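Local atomic coordinates of extracellular endo-alpha-(1->5)-L-arabinanase 1 (Bacillus subtilis, PDB entry 1UV4), a protein that catalyses the internal hydrolysis of alpha-1,5-linked L-arabinofuranosyl chains in plant cell-wall arabinan and binds a calcium ion. Residues Gly21-Ala26 / Val39-Asp44; Asn64-Tyr69 / Tyr89-Phe94; Asp77-Asn82 / Pro134-Asp139; Gly154-Lys159 / Gly169-Ile174; Ala183-Thr188 / Ser201-Cys206. One frame throughout, in Å; residues are numbered along the deposited sequence.

Interaction 1: residues Gly21-Ala26 / Val39-Asp44; sequences GSSWYA and VLKSSD
S42 O accepts a 2.8 Å hydrogen bond from W24 N, nearly along the C=O axis, and S23 CA-H makes a further, bent contact with it. S42 N returns the bond to W24 O at 3.0 Å, which defines W24 and S42 as an antiparallel hydrogen-bonded pair. A26 and L40 repeat the pattern, with L40 N reaching A26 O at 2.8 Å, and their CB atoms lie 4.3 Å apart on the face that also carries W24 and S42. Between these pairs, Y25 and K41 form a non-hydrogen-bonded pair on the other face and run side by side. K41 CG is anti to the backbone N (chi1 -176°) and the chain stays extended, which carries K41 CE past the ring to 3.4 Å from Y25 OH. A water joins the two ends, accepting from K41 NZ at 2.7 Å and donating to Y25 OH at 3.2 Å. W24 makes a cation-pi contact with K19 of strand 16-20. The hairpin of strands 23-29 and 37-42 forms the middle of a four-stranded antiparallel sheet, one blade of the five-bladed beta-propeller of glycoside hydrolase family 43.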
# COMPACT_ATOMS: atom_id res chain seq x y z
N GLY A 21 5.40 -19.49 -8.25
CA GLY A 21 5.17 -20.87 -8.59
C GLY A 21 3.68 -21.16 -8.65
O GLY A 21 2.93 -20.39 -9.25
N SER A 22 3.22 -22.25 -8.02
CA SER A 22 1.81 -22.65 -8.07
C SER A 22 0.97 -21.99 -6.96
O SER A 22 -0.21 -22.32 -6.84
CB SER A 22 1.68 -24.18 -7.96
OG SER A 22 2.15 -24.62 -6.70
N SER A 23 1.54 -21.05 -6.20
CA SER A 23 0.83 -20.38 -5.11
C SER A 23 0.77 -18.88 -5.26
O SER A 23 1.66 -18.26 -5.85
CB SER A 23 1.45 -20.67 -3.75
OG SER A 23 1.45 -22.05 -3.51
N TRP A 24 -0.25 -18.29 -4.64
CA TRP A 24 -0.33 -16.86 -4.40
C TRP A 24 0.09 -16.58 -2.94
O TRP A 24 -0.21 -17.38 -2.06
CB TRP A 24 -1.75 -16.37 -4.59
CG TRP A 24 -2.24 -16.41 -6.00
CD1 TRP A 24 -2.96 -17.36 -6.61
CD2 TRP A 24 -2.04 -15.37 -6.96
NE1 TRP A 24 -3.21 -16.99 -7.91
CE2 TRP A 24 -2.65 -15.76 -8.14
CE3 TRP A 24 -1.36 -14.15 -6.92
CZ2 TRP A 24 -2.63 -14.96 -9.30
CZ3 TRP A 24 -1.34 -13.37 -8.05
CH2 TRP A 24 -1.96 -13.78 -9.22
N TYR A 25 0.77 -15.45 -2.71
CA TYR A 25 1.08 -14.98 -1.37
C TYR A 25 0.48 -13.62 -1.22
O TYR A 25 0.66 -12.75 -2.11
CB TYR A 25 2.60 -14.92 -1.13
CG TYR A 25 3.21 -16.29 -1.11
CD1 TYR A 25 3.60 -16.91 -2.29
CD2 TYR A 25 3.36 -16.99 0.09
CE1 TYR A 25 4.13 -18.19 -2.31
CE2 TYR A 25 3.92 -18.28 0.08
CZ TYR A 25 4.30 -18.85 -1.13
OH TYR A 25 4.83 -20.14 -1.26
N ALA A 26 -0.27 -13.45 -0.16
CA ALA A 26 -0.82 -12.16 0.23
C ALA A 26 -0.17 -11.75 1.53
O ALA A 26 -0.11 -12.52 2.49
CB ALA A 26 -2.34 -12.20 0.36
N VAL A 39 1.44 -13.04 6.67
CA VAL A 39 1.64 -13.74 5.38
C VAL A 39 0.59 -14.84 5.23
O VAL A 39 0.43 -15.69 6.10
CB VAL A 39 3.04 -14.41 5.30
CG1 VAL A 39 3.20 -15.11 3.96
CG2 VAL A 39 4.17 -13.35 5.52
N LEU A 40 -0.11 -14.79 4.09
CA LEU A 40 -1.10 -15.78 3.71
C LEU A 40 -0.68 -16.45 2.39
O LEU A 40 -0.06 -15.85 1.56
CB LEU A 40 -2.46 -15.14 3.48
CG LEU A 40 -3.07 -14.29 4.60
CD1 LEU A 40 -4.48 -13.89 4.13
CD2 LEU A 40 -3.16 -15.06 5.87
N LYS A 41 -1.01 -17.72 2.25
CA LYS A 41 -0.71 -18.52 1.05
C LYS A 41 -1.98 -19.22 0.55
O LYS A 41 -2.80 -19.67 1.35
CB LYS A 41 0.33 -19.56 1.38
CG LYS A 41 0.83 -20.41 0.21
CD LYS A 41 1.83 -21.43 0.71
CE LYS A 41 2.35 -22.33 -0.41
NZ LYS A 41 3.27 -23.36 0.13
N SER A 42 -2.13 -19.30 -0.78
CA SER A 42 -3.22 -20.06 -1.35
C SER A 42 -2.86 -20.60 -2.72
O SER A 42 -1.94 -20.16 -3.34
CB SER A 42 -4.45 -19.21 -1.40
OG SER A 42 -4.28 -18.19 -2.29
N SER A 43 -3.63 -21.59 -3.15
CA SER A 43 -3.57 -22.10 -4.51
C SER A 43 -4.64 -21.43 -5.41
O SER A 43 -4.53 -21.52 -6.64
CB SER A 43 -3.77 -23.62 -4.48
OG SER A 43 -5.10 -23.95 -4.08
N ASP A 44 -5.67 -20.81 -4.82
CA ASP A 44 -6.84 -20.32 -5.57
C ASP A 44 -7.14 -18.82 -5.34
O ASP A 44 -8.19 -18.31 -5.77
CB ASP A 44 -8.09 -21.20 -5.30
CG ASP A 44 -8.59 -21.12 -3.85
OD1 ASP A 44 -7.97 -20.43 -3.01
OD2 ASP A 44 -9.61 -21.76 -3.46
O HOH W 1 5.43 -22.04 1.20

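Interaction 2: residues Asn64-Tyr69 / Tyr89-Phe94; sequences NYVPNY and YSVSSF
V91, V66 and Y69 have the most surface buried here, and V91 CG1 is the atom on which the other two side chains converge. Y69 CB lies 3.6 Å from V91 CG1, while V66 CB approaches the same methyl at 4.0 Å; both side chains cross that of V91 at a slant. With V91 CG1 anti to its own backbone N (chi1 178°), the methyl is directed at the loop. V66 uses its two branches differently: V66 CG2 sits 3.6 Å from V91 O, whereas V66 CG1 lies 3.9 Å from S92 CA. With Y69 CG between backbone N and carbonyl carbon (chi1 62°), the end of the ring leads away from residues 89-94, leaving CB to do most of the touching. V66 O meets the edge of that ring in its plane, and Y69 N makes a weak hydrogen bond to V66 O at 3.1 Å, closing a beta turn over P67 and N68. No hydrogen bond crosses between the two segments; a CA-H...O contact runs from Y69 CA to S92 O at 3.5 Å. S92 OG bonds to S99 OG. S92 and S93 lie close to I132 and G95, which probably bind substrate as in relatives. The loop between strands 49-54 and 74-81 is laid against the end of strand 84-91, which runs between strands 74-81 and 99-106 in its propeller blade.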
# COMPACT_ATOMS: atom_id res chain seq x y z
N ASN A 64 16.18 3.09 16.41
CA ASN A 64 16.96 4.30 16.19
C ASN A 64 16.15 5.39 15.52
O ASN A 64 16.54 6.56 15.57
CB ASN A 64 18.18 4.04 15.30
CG ASN A 64 19.14 3.02 15.90
OD1 ASN A 64 19.16 2.82 17.13
ND2 ASN A 64 19.94 2.39 15.05
N TYR A 65 15.09 5.00 14.83
CA TYR A 65 14.23 5.94 14.08
C TYR A 65 12.83 6.04 14.64
O TYR A 65 12.19 7.11 14.58
CB TYR A 65 14.21 5.58 12.58
CG TYR A 65 15.55 5.66 11.96
CD1 TYR A 65 16.21 6.85 11.83
CD2 TYR A 65 16.23 4.50 11.59
CE1 TYR A 65 17.48 6.93 11.29
CE2 TYR A 65 17.48 4.55 11.04
CZ TYR A 65 18.11 5.77 10.93
OH TYR A 65 19.33 5.81 10.37
N VAL A 66 12.33 4.96 15.21
CA VAL A 66 10.99 4.88 15.77
C VAL A 66 11.08 4.26 17.16
O VAL A 66 10.74 3.09 17.36
CB VAL A 66 10.06 4.04 14.86
CG1 VAL A 66 8.59 4.08 15.32
CG2 VAL A 66 10.18 4.46 13.40
N PRO A 67 11.57 5.02 18.11
CA PRO A 67 11.83 4.47 19.44
C PRO A 67 10.71 3.64 20.07
O PRO A 67 11.03 2.68 20.75
CB PRO A 67 12.11 5.70 20.28
CG PRO A 67 12.31 6.83 19.35
CD PRO A 67 12.06 6.39 17.97
N ASN A 68 9.45 3.98 19.92
CA ASN A 68 8.50 3.11 20.65
C ASN A 68 7.53 2.52 19.66
O ASN A 68 6.30 2.59 19.78
CB ASN A 68 7.89 3.82 21.85
CG ASN A 68 8.87 3.90 23.01
OD1 ASN A 68 9.63 4.87 23.12
ND2 ASN A 68 8.89 2.85 23.87
N TYR A 69 8.14 1.93 18.64
CA TYR A 69 7.38 1.33 17.56
C TYR A 69 6.47 0.25 18.13
O TYR A 69 6.82 -0.47 19.08
CB TYR A 69 8.27 0.77 16.44
CG TYR A 69 9.23 -0.33 16.78
CD1 TYR A 69 8.82 -1.66 16.79
CD2 TYR A 69 10.53 -0.05 17.13
CE1 TYR A 69 9.69 -2.66 17.12
CE2 TYR A 69 11.43 -1.03 17.42
CZ TYR A 69 11.01 -2.35 17.42
OH TYR A 69 11.94 -3.29 17.76
N TYR A 89 8.09 -1.99 3.83
CA TYR A 89 7.14 -2.16 4.94
C TYR A 89 7.28 -0.94 5.86
O TYR A 89 8.26 -0.20 5.78
CB TYR A 89 7.40 -3.48 5.68
CG TYR A 89 8.77 -3.50 6.27
CD1 TYR A 89 9.87 -3.92 5.54
CD2 TYR A 89 9.00 -3.02 7.55
CE1 TYR A 89 11.13 -3.87 6.05
CE2 TYR A 89 10.22 -2.96 8.07
CZ TYR A 89 11.32 -3.39 7.33
OH TYR A 89 12.60 -3.33 7.88
N SER A 90 6.36 -0.81 6.82
CA SER A 90 6.28 0.38 7.67
C SER A 90 6.53 0.00 9.13
O SER A 90 6.00 -1.01 9.63
CB SER A 90 4.89 1.06 7.61
OG SER A 90 4.37 1.07 6.31
N VAL A 91 7.34 0.81 9.82
CA VAL A 91 7.55 0.70 11.24
C VAL A 91 6.99 1.98 11.88
O VAL A 91 7.42 3.05 11.53
CB VAL A 91 9.07 0.63 11.53
CG1 VAL A 91 9.33 0.57 13.01
CG2 VAL A 91 9.71 -0.52 10.78
N SER A 92 6.04 1.87 12.79
CA SER A 92 5.40 3.08 13.31
C SER A 92 4.67 2.76 14.59
O SER A 92 4.81 1.69 15.16
CB SER A 92 4.46 3.58 12.21
OG SER A 92 3.88 4.84 12.52
N SER A 93 3.95 3.76 15.12
CA SER A 93 3.02 3.57 16.23
C SER A 93 1.73 4.32 15.91
O SER A 93 1.74 5.32 15.21
CB SER A 93 3.61 4.05 17.56
OG SER A 93 3.92 5.41 17.54
N PHE A 94 0.63 3.74 16.33
CA PHE A 94 -0.69 4.24 15.95
C PHE A 94 -0.85 5.75 16.15
O PHE A 94 -0.69 6.25 17.28
CB PHE A 94 -1.77 3.51 16.73
CG PHE A 94 -1.77 1.99 16.56
CD1 PHE A 94 -1.76 1.40 15.30
CD2 PHE A 94 -1.80 1.16 17.68
CE1 PHE A 94 -1.75 0.03 15.16
CE2 PHE A 94 -1.79 -0.23 17.53
CZ PHE A 94 -1.76 -0.78 16.27

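Interaction 3: residues Asp77-Asn82 / Pro134-Asp139; sequences DIQYYN and PELTFD. With CA (calcium ion), chain D.
Two carboxylate oxygens, D77 OD1 and E135 OE1, stand only 2.9 Å apart, a spacing explained by the calcium ion that both bind. Strands 77-81 and 135-138 belong to neighbouring blades of a five-bladed beta-propeller, and their axes approach no closer than 6.6 Å, wider than paired strands. The calcium lies 2.3 Å from D77 OD1 and 2.4 Å from E135 OE1, with the two carboxylate planes 69° apart; four waters and D257 also coordinate it. One of these waters donates to I78 O, tying the strand backbone to the metal shell. The second oxygen of each acid lies within hydrogen-bonding reach of a calcium-bound water and has protein partners too. D77 OD2 accepts from L136 N at 2.9 Å in an almost straight bond (175°) that arrives from above the carboxylate plane, and E135 OE2 is bonded to L189 N. D77 CG, anti to the backbone N (chi1 -174°), brings this carboxylate toward the neighbouring blade. Farther along, Q79 CB packs on L136 CD2 at 3.7 Å. The Y81 and F138 rings meet obliquely: F138 CE1 lies 3.5 Å from Y81 CD1, over one face of the tyrosine ring near its rim, while N82 CB lies over the centre of the opposite face.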
# COMPACT_ATOMS: atom_id res chain seq x y z
N ASP A 77 4.58 -4.03 0.91
CA ASP A 77 4.47 -3.92 -0.51
C ASP A 77 5.56 -4.75 -1.15
O ASP A 77 6.67 -4.71 -0.67
CB ASP A 77 4.55 -2.45 -0.94
CG ASP A 77 4.30 -2.31 -2.38
OD1 ASP A 77 3.10 -2.44 -2.83
OD2 ASP A 77 5.23 -2.10 -3.24
N ILE A 78 5.22 -5.49 -2.19
CA ILE A 78 6.18 -6.45 -2.76
C ILE A 78 6.15 -6.43 -4.27
O ILE A 78 5.10 -6.29 -4.89
CB ILE A 78 5.92 -7.85 -2.19
CG1 ILE A 78 7.09 -8.79 -2.50
CG2 ILE A 78 4.61 -8.40 -2.66
CD1 ILE A 78 7.03 -10.08 -1.73
N GLN A 79 7.33 -6.59 -4.85
CA GLN A 79 7.49 -6.79 -6.28
C GLN A 79 8.69 -7.67 -6.52
O GLN A 79 9.64 -7.65 -5.76
CB GLN A 79 7.82 -5.50 -7.00
CG GLN A 79 6.71 -4.47 -7.09
CD GLN A 79 5.60 -4.79 -8.10
OE1 GLN A 79 4.45 -4.44 -7.86
NE2 GLN A 79 5.94 -5.46 -9.17
N TYR A 80 8.69 -8.38 -7.63
CA TYR A 80 9.89 -9.05 -8.12
C TYR A 80 10.53 -8.17 -9.22
O TYR A 80 9.88 -7.83 -10.18
CB TYR A 80 9.55 -10.45 -8.66
CG TYR A 80 10.75 -11.32 -8.95
CD1 TYR A 80 11.33 -12.13 -7.97
CD2 TYR A 80 11.29 -11.34 -10.19
CE1 TYR A 80 12.43 -12.94 -8.24
CE2 TYR A 80 12.39 -12.15 -10.50
CZ TYR A 80 12.96 -12.94 -9.51
OH TYR A 80 14.05 -13.74 -9.88
N TYR A 81 11.80 -7.79 -9.07
CA TYR A 81 12.46 -6.88 -10.02
C TYR A 81 13.93 -7.17 -9.99
O TYR A 81 14.48 -7.32 -8.90
CB TYR A 81 12.21 -5.41 -9.60
CG TYR A 81 13.04 -4.38 -10.30
CD1 TYR A 81 12.89 -4.15 -11.66
CD2 TYR A 81 13.98 -3.62 -9.60
CE1 TYR A 81 13.68 -3.19 -12.32
CE2 TYR A 81 14.74 -2.66 -10.22
CZ TYR A 81 14.60 -2.43 -11.58
OH TYR A 81 15.36 -1.48 -12.23
N ASN A 82 14.54 -7.27 -11.18
CA ASN A 82 16.00 -7.41 -11.30
C ASN A 82 16.57 -8.65 -10.53
O ASN A 82 17.57 -8.57 -9.82
CB ASN A 82 16.63 -6.07 -10.83
CG ASN A 82 18.06 -5.96 -11.19
OD1 ASN A 82 18.45 -6.31 -12.29
ND2 ASN A 82 18.87 -5.49 -10.25
N PRO A 134 4.26 2.17 1.94
CA PRO A 134 5.05 2.22 0.70
C PRO A 134 4.43 1.54 -0.49
O PRO A 134 3.70 0.57 -0.34
CB PRO A 134 6.32 1.45 1.07
CG PRO A 134 5.89 0.54 2.23
CD PRO A 134 4.88 1.31 2.97
N GLU A 135 4.78 2.03 -1.67
CA GLU A 135 4.38 1.45 -2.93
C GLU A 135 5.54 1.57 -3.91
O GLU A 135 5.92 2.67 -4.28
CB GLU A 135 3.16 2.23 -3.45
CG GLU A 135 2.87 2.13 -4.93
CD GLU A 135 2.36 0.79 -5.39
OE1 GLU A 135 2.50 -0.22 -4.64
OE2 GLU A 135 1.78 0.69 -6.52
N LEU A 136 6.04 0.45 -4.38
CA LEU A 136 7.06 0.40 -5.43
C LEU A 136 6.32 0.43 -6.76
O LEU A 136 5.37 -0.34 -7.02
CB LEU A 136 7.89 -0.88 -5.29
CG LEU A 136 8.95 -1.07 -6.38
CD1 LEU A 136 10.02 0.02 -6.40
CD2 LEU A 136 9.65 -2.43 -6.17
N THR A 137 6.76 1.32 -7.64
CA THR A 137 6.21 1.37 -8.97
C THR A 137 7.35 1.56 -9.97
O THR A 137 8.50 1.76 -9.60
CB THR A 137 5.14 2.46 -9.05
OG1 THR A 137 4.48 2.41 -10.32
CG2 THR A 137 5.72 3.84 -8.96
N PHE A 138 7.00 1.45 -11.22
CA PHE A 138 7.95 1.56 -12.33
C PHE A 138 7.46 2.55 -13.34
O PHE A 138 6.26 2.56 -13.69
CB PHE A 138 8.24 0.20 -12.96
CG PHE A 138 8.76 -0.78 -11.97
CD1 PHE A 138 10.11 -0.85 -11.67
CD2 PHE A 138 7.87 -1.56 -11.23
CE1 PHE A 138 10.57 -1.72 -10.72
CE2 PHE A 138 8.34 -2.40 -10.28
CZ PHE A 138 9.67 -2.47 -10.02
N ASP A 139 8.38 3.39 -13.81
CA ASP A 139 7.99 4.40 -14.77
C ASP A 139 8.00 3.83 -16.20
O ASP A 139 8.21 2.62 -16.41
CB ASP A 139 8.86 5.67 -14.61
CG ASP A 139 10.34 5.44 -14.93
OD1 ASP A 139 10.69 4.51 -15.69
OD2 ASP A 139 11.24 6.19 -14.52
CA CA D . 2.08 -2.60 -4.87
O HOH W 2 4.38 -2.43 -5.69
O HOH W 3 2.72 -4.83 -4.83
O HOH W 4 1.69 -4.57 -6.73
O HOH W 5 1.44 -1.91 -7.02

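Interaction 4: residues Gly154-Lys159 / Gly169-Ile174; sequences GIKLTK and GSLYSI. With EDO (1,2-ethanediol), chain F.
K156 NZ and S173 OG meet in a hydrogen bond of 2.9 Å, the lysine donating. A bend at chi2 (-56°) brings the ammonium group there. K156 NZ also bonds to S153 OG and, at 3.1 Å, to O2 of a 1,2-ethanediol. The other diol oxygen, O1, is 2.7 Å from S173 OG in a hydrogen bond whose direction is open; the diol probably came from the crystallisation liquor, and its exact placement is doubtful. Along the backbone, I174 N gives a nearly straight bond (177°) to I155 O at 2.9 Å. Y172 N reaches L157 O at 2.8 Å in the carbonyl plane, and this oxygen also lies at the edge of the Y172 ring. The return bond, L157 N to Y172 O, has the same 2.8 Å length but is more bent (140°). Y172 O further receives a CA-H...O contact from K156 CA. These antiparallel pairs join strands 155-160 and 170-175, the latter at the outer side of a propeller blade. I155 CG2 packs against I174 CG1 at 3.7 Å, and L157 crosses the I174 side chain at about a right angle. At the far end, T158 OG1 donates to K159 O at 2.9 Å and accepts from a water that also donates to G169 O. A second water accepts from K159 N and donates to S170 O.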
# COMPACT_ATOMS: atom_id res chain seq x y z
N GLY A 154 -0.12 14.38 3.05
CA GLY A 154 -0.54 13.35 2.11
C GLY A 154 0.52 12.47 1.48
O GLY A 154 1.49 12.09 2.08
N ILE A 155 0.31 12.20 0.20
CA ILE A 155 1.09 11.24 -0.57
C ILE A 155 2.28 11.87 -1.27
O ILE A 155 2.18 12.90 -1.93
CB ILE A 155 0.19 10.57 -1.60
CG1 ILE A 155 -1.09 10.06 -0.90
CG2 ILE A 155 0.91 9.43 -2.33
CD1 ILE A 155 -0.92 9.11 0.20
N LYS A 156 3.43 11.21 -1.02
CA LYS A 156 4.72 11.65 -1.53
C LYS A 156 5.27 10.60 -2.50
O LYS A 156 4.85 9.46 -2.49
CB LYS A 156 5.70 11.84 -0.40
CG LYS A 156 5.22 12.77 0.73
CD LYS A 156 4.81 14.15 0.26
CE LYS A 156 4.21 14.97 1.35
NZ LYS A 156 3.88 16.34 0.85
N LEU A 157 6.25 11.04 -3.28
CA LEU A 157 6.86 10.25 -4.35
C LEU A 157 8.35 10.59 -4.48
O LEU A 157 8.71 11.73 -4.50
CB LEU A 157 6.14 10.51 -5.66
CG LEU A 157 6.67 9.83 -6.90
CD1 LEU A 157 6.35 8.37 -6.89
CD2 LEU A 157 6.13 10.53 -8.17
N THR A 158 9.19 9.55 -4.55
CA THR A 158 10.59 9.73 -4.84
C THR A 158 11.03 8.68 -5.87
O THR A 158 10.58 7.54 -5.86
CB THR A 158 11.46 9.62 -3.55
OG1 THR A 158 12.84 9.76 -3.87
CG2 THR A 158 11.28 8.26 -2.90
N LYS A 159 11.98 9.08 -6.68
CA LYS A 159 12.69 8.14 -7.55
C LYS A 159 13.55 7.27 -6.64
O LYS A 159 13.96 7.67 -5.52
CB LYS A 159 13.55 8.87 -8.59
CG LYS A 159 14.12 7.99 -9.71
CD LYS A 159 14.68 8.86 -10.85
CE LYS A 159 15.51 8.04 -11.81
NZ LYS A 159 14.73 7.09 -12.57
N GLY A 169 17.19 11.87 -5.48
CA GLY A 169 16.53 13.08 -5.95
C GLY A 169 15.57 13.71 -4.95
O GLY A 169 15.65 13.51 -3.74
N SER A 170 14.64 14.50 -5.50
CA SER A 170 13.68 15.26 -4.73
C SER A 170 12.47 14.43 -4.31
O SER A 170 12.10 13.45 -4.95
CB SER A 170 13.16 16.46 -5.54
OG SER A 170 14.20 17.22 -6.14
N LEU A 171 11.83 14.86 -3.24
CA LEU A 171 10.58 14.32 -2.77
C LEU A 171 9.43 15.13 -3.33
O LEU A 171 9.33 16.33 -3.06
CB LEU A 171 10.57 14.33 -1.23
CG LEU A 171 9.46 13.51 -0.58
CD1 LEU A 171 9.54 12.00 -0.89
CD2 LEU A 171 9.46 13.70 0.95
N TYR A 172 8.54 14.48 -4.08
CA TYR A 172 7.42 15.12 -4.77
C TYR A 172 6.13 14.83 -4.01
O TYR A 172 6.01 13.84 -3.29
CB TYR A 172 7.28 14.56 -6.20
CG TYR A 172 8.47 14.80 -7.09
CD1 TYR A 172 8.56 15.94 -7.87
CD2 TYR A 172 9.52 13.90 -7.17
CE1 TYR A 172 9.67 16.16 -8.71
CE2 TYR A 172 10.61 14.12 -8.00
CZ TYR A 172 10.67 15.25 -8.77
OH TYR A 172 11.76 15.49 -9.61
N SER A 173 5.21 15.78 -4.13
CA SER A 173 3.85 15.67 -3.59
C SER A 173 2.88 15.34 -4.69
O SER A 173 2.84 16.01 -5.69
CB SER A 173 3.45 16.98 -2.93
OG SER A 173 4.33 17.27 -1.87
N ILE A 174 2.09 14.27 -4.50
CA ILE A 174 1.18 13.83 -5.57
C ILE A 174 -0.30 13.68 -5.21
O ILE A 174 -1.14 13.63 -6.11
CB ILE A 174 1.70 12.53 -6.27
CG1 ILE A 174 1.84 11.37 -5.31
CG2 ILE A 174 2.99 12.81 -7.03
CD1 ILE A 174 2.16 10.04 -6.00
C1 EDO F . 7.78 17.98 -1.35
O1 EDO F . 6.86 18.20 -2.41
C2 EDO F . 7.29 16.85 -0.49
O2 EDO F . 6.75 17.38 0.70
O HOH W 6 14.28 11.58 -2.49
O HOH W 7 13.15 11.74 -6.73

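Interaction 5: residues Ala183-Thr188 / Ser201-Cys206; sequences ALEAPT and SFDKCC
E185 and D203 cross at about a right angle, with carboxylate planes 77° apart, and bring E185 OE1 to 2.5 Å from D203 OD2. E185 CG lies between its backbone N and carbonyl carbon (chi1 66°); this first torsion and the extended chain beyond carry E185 CG past the aspartate, 3.3 Å from D203 OD2. The two strands are antiparallel. E185 and S201 form a hydrogen-bonded pair, E185 N to S201 O and S201 N to E185 O both measuring 2.9 Å, and S201 OG is engaged by Q256 and G255. D203 N reaches A183 O from above the carbonyl plane; R177 bonds to the same oxygen and makes a cation-pi contact with F202. On the side opposite E185, L184 CB lies obliquely to the F202 ring, 4.0 Å from F202 CD1. A183 CB rests 3.7 Å from C205 CB, next to the disulfide that C205 forms with the adjacent C206. E185 is inferred to be the proton donor, and nearby D133 is inferred to modulate its pKa and to orient it. The close approach of D203 OD2 suggests that this aspartate, not itself assigned a catalytic role, may bear on how E185 is oriented.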
# COMPACT_ATOMS: atom_id res chain seq x y z
N ALA A 183 -7.00 13.32 5.20
CA ALA A 183 -7.43 11.95 5.42
C ALA A 183 -7.35 11.10 4.17
O ALA A 183 -8.36 10.73 3.55
CB ALA A 183 -8.82 11.94 6.03
N LEU A 184 -6.13 10.80 3.78
CA LEU A 184 -5.86 9.86 2.70
C LEU A 184 -4.55 9.11 2.98
O LEU A 184 -3.73 9.58 3.78
CB LEU A 184 -5.81 10.53 1.34
CG LEU A 184 -4.52 11.27 0.96
CD1 LEU A 184 -4.61 11.73 -0.49
CD2 LEU A 184 -4.28 12.39 1.86
N GLU A 185 -4.43 7.93 2.39
CA GLU A 185 -3.31 7.02 2.65
C GLU A 185 -3.16 6.01 1.54
O GLU A 185 -3.95 5.93 0.63
CB GLU A 185 -3.54 6.28 3.98
CG GLU A 185 -4.74 5.33 3.96
CD GLU A 185 -4.80 4.31 5.11
OE1 GLU A 185 -5.21 4.70 6.20
OE2 GLU A 185 -4.50 3.08 4.94
N ALA A 186 -2.11 5.22 1.65
CA ALA A 186 -2.07 3.91 0.97
C ALA A 186 -2.09 4.07 -0.54
O ALA A 186 -2.90 3.51 -1.23
CB ALA A 186 -3.21 3.02 1.44
N PRO A 187 -1.10 4.74 -1.08
CA PRO A 187 -1.06 4.84 -2.54
C PRO A 187 -0.76 3.52 -3.25
O PRO A 187 -0.08 2.65 -2.76
CB PRO A 187 0.08 5.82 -2.77
CG PRO A 187 1.01 5.56 -1.64
CD PRO A 187 0.07 5.37 -0.45
N THR A 188 -1.31 3.45 -4.48
CA THR A 188 -0.89 2.47 -5.47
C THR A 188 -0.81 3.18 -6.82
O THR A 188 -1.59 4.05 -7.09
CB THR A 188 -1.85 1.22 -5.49
OG1 THR A 188 -1.29 0.21 -6.37
CG2 THR A 188 -3.20 1.52 -6.03
N SER A 201 -6.49 5.46 -0.76
CA SER A 201 -7.61 5.30 0.15
C SER A 201 -7.95 6.65 0.79
O SER A 201 -7.06 7.29 1.34
CB SER A 201 -7.24 4.28 1.22
OG SER A 201 -7.00 3.01 0.64
N PHE A 202 -9.19 7.10 0.67
CA PHE A 202 -9.70 8.21 1.46
C PHE A 202 -10.15 7.58 2.78
O PHE A 202 -10.83 6.55 2.76
CB PHE A 202 -10.91 8.88 0.78
CG PHE A 202 -10.58 9.86 -0.32
CD1 PHE A 202 -9.27 10.12 -0.71
CD2 PHE A 202 -11.61 10.50 -0.97
CE1 PHE A 202 -8.99 11.00 -1.76
CE2 PHE A 202 -11.35 11.42 -1.98
CZ PHE A 202 -10.03 11.68 -2.36
N ASP A 203 -9.81 8.19 3.89
CA ASP A 203 -10.13 7.67 5.22
C ASP A 203 -11.16 8.58 5.86
O ASP A 203 -11.39 9.67 5.40
CB ASP A 203 -8.88 7.72 6.14
CG ASP A 203 -7.80 6.71 5.76
OD1 ASP A 203 -8.03 5.82 4.92
OD2 ASP A 203 -6.65 6.77 6.29
N LYS A 204 -11.77 8.10 6.92
CA LYS A 204 -12.58 8.97 7.76
C LYS A 204 -11.66 9.90 8.53
O LYS A 204 -10.72 9.46 9.19
CB LYS A 204 -13.45 8.14 8.68
CG LYS A 204 -14.66 7.55 7.93
CD LYS A 204 -14.67 6.02 7.93
CE LYS A 204 -16.08 5.47 8.30
NZ LYS A 204 -16.06 3.99 8.61
N CYS A 205 -11.95 11.20 8.46
CA CYS A 205 -11.06 12.21 9.04
C CYS A 205 -11.37 12.48 10.50
O CYS A 205 -10.53 12.96 11.26
CB CYS A 205 -11.24 13.53 8.30
SG CYS A 205 -12.90 14.21 8.44
N CYS A 206 -12.62 12.24 10.87
CA CYS A 206 -13.21 12.97 11.97
C CYS A 206 -13.92 12.16 13.04
O CYS A 206 -14.55 12.74 13.94
CB CYS A 206 -14.16 14.03 11.39
SG CYS A 206 -13.27 15.10 10.23

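How the interactions relate
Interactions 3 and 5 meet beside the calcium: E135 OE2 and T188 OG1 are 3.1 Å apart, a probable hydrogen bond, and T188 OG1 also bonds to the metal ligand D257. T188, which bonds to metal ligands, lies three residues along the same strand from E185, the inferred proton donor. Interaction 4 backs this strand, with I155 CG2 3.7 Å from P187 CB and I155 CD1 4.0 Å from E185 CA. Interaction 2 shares a sheet with interaction 3 and touches it where S90 OG lies 3.4 Å from P134 CD. Interaction 1 touches none of the others; its nearest atoms are about 6 Å from interaction 3, and its centre is about 32 Å from that of interaction 4.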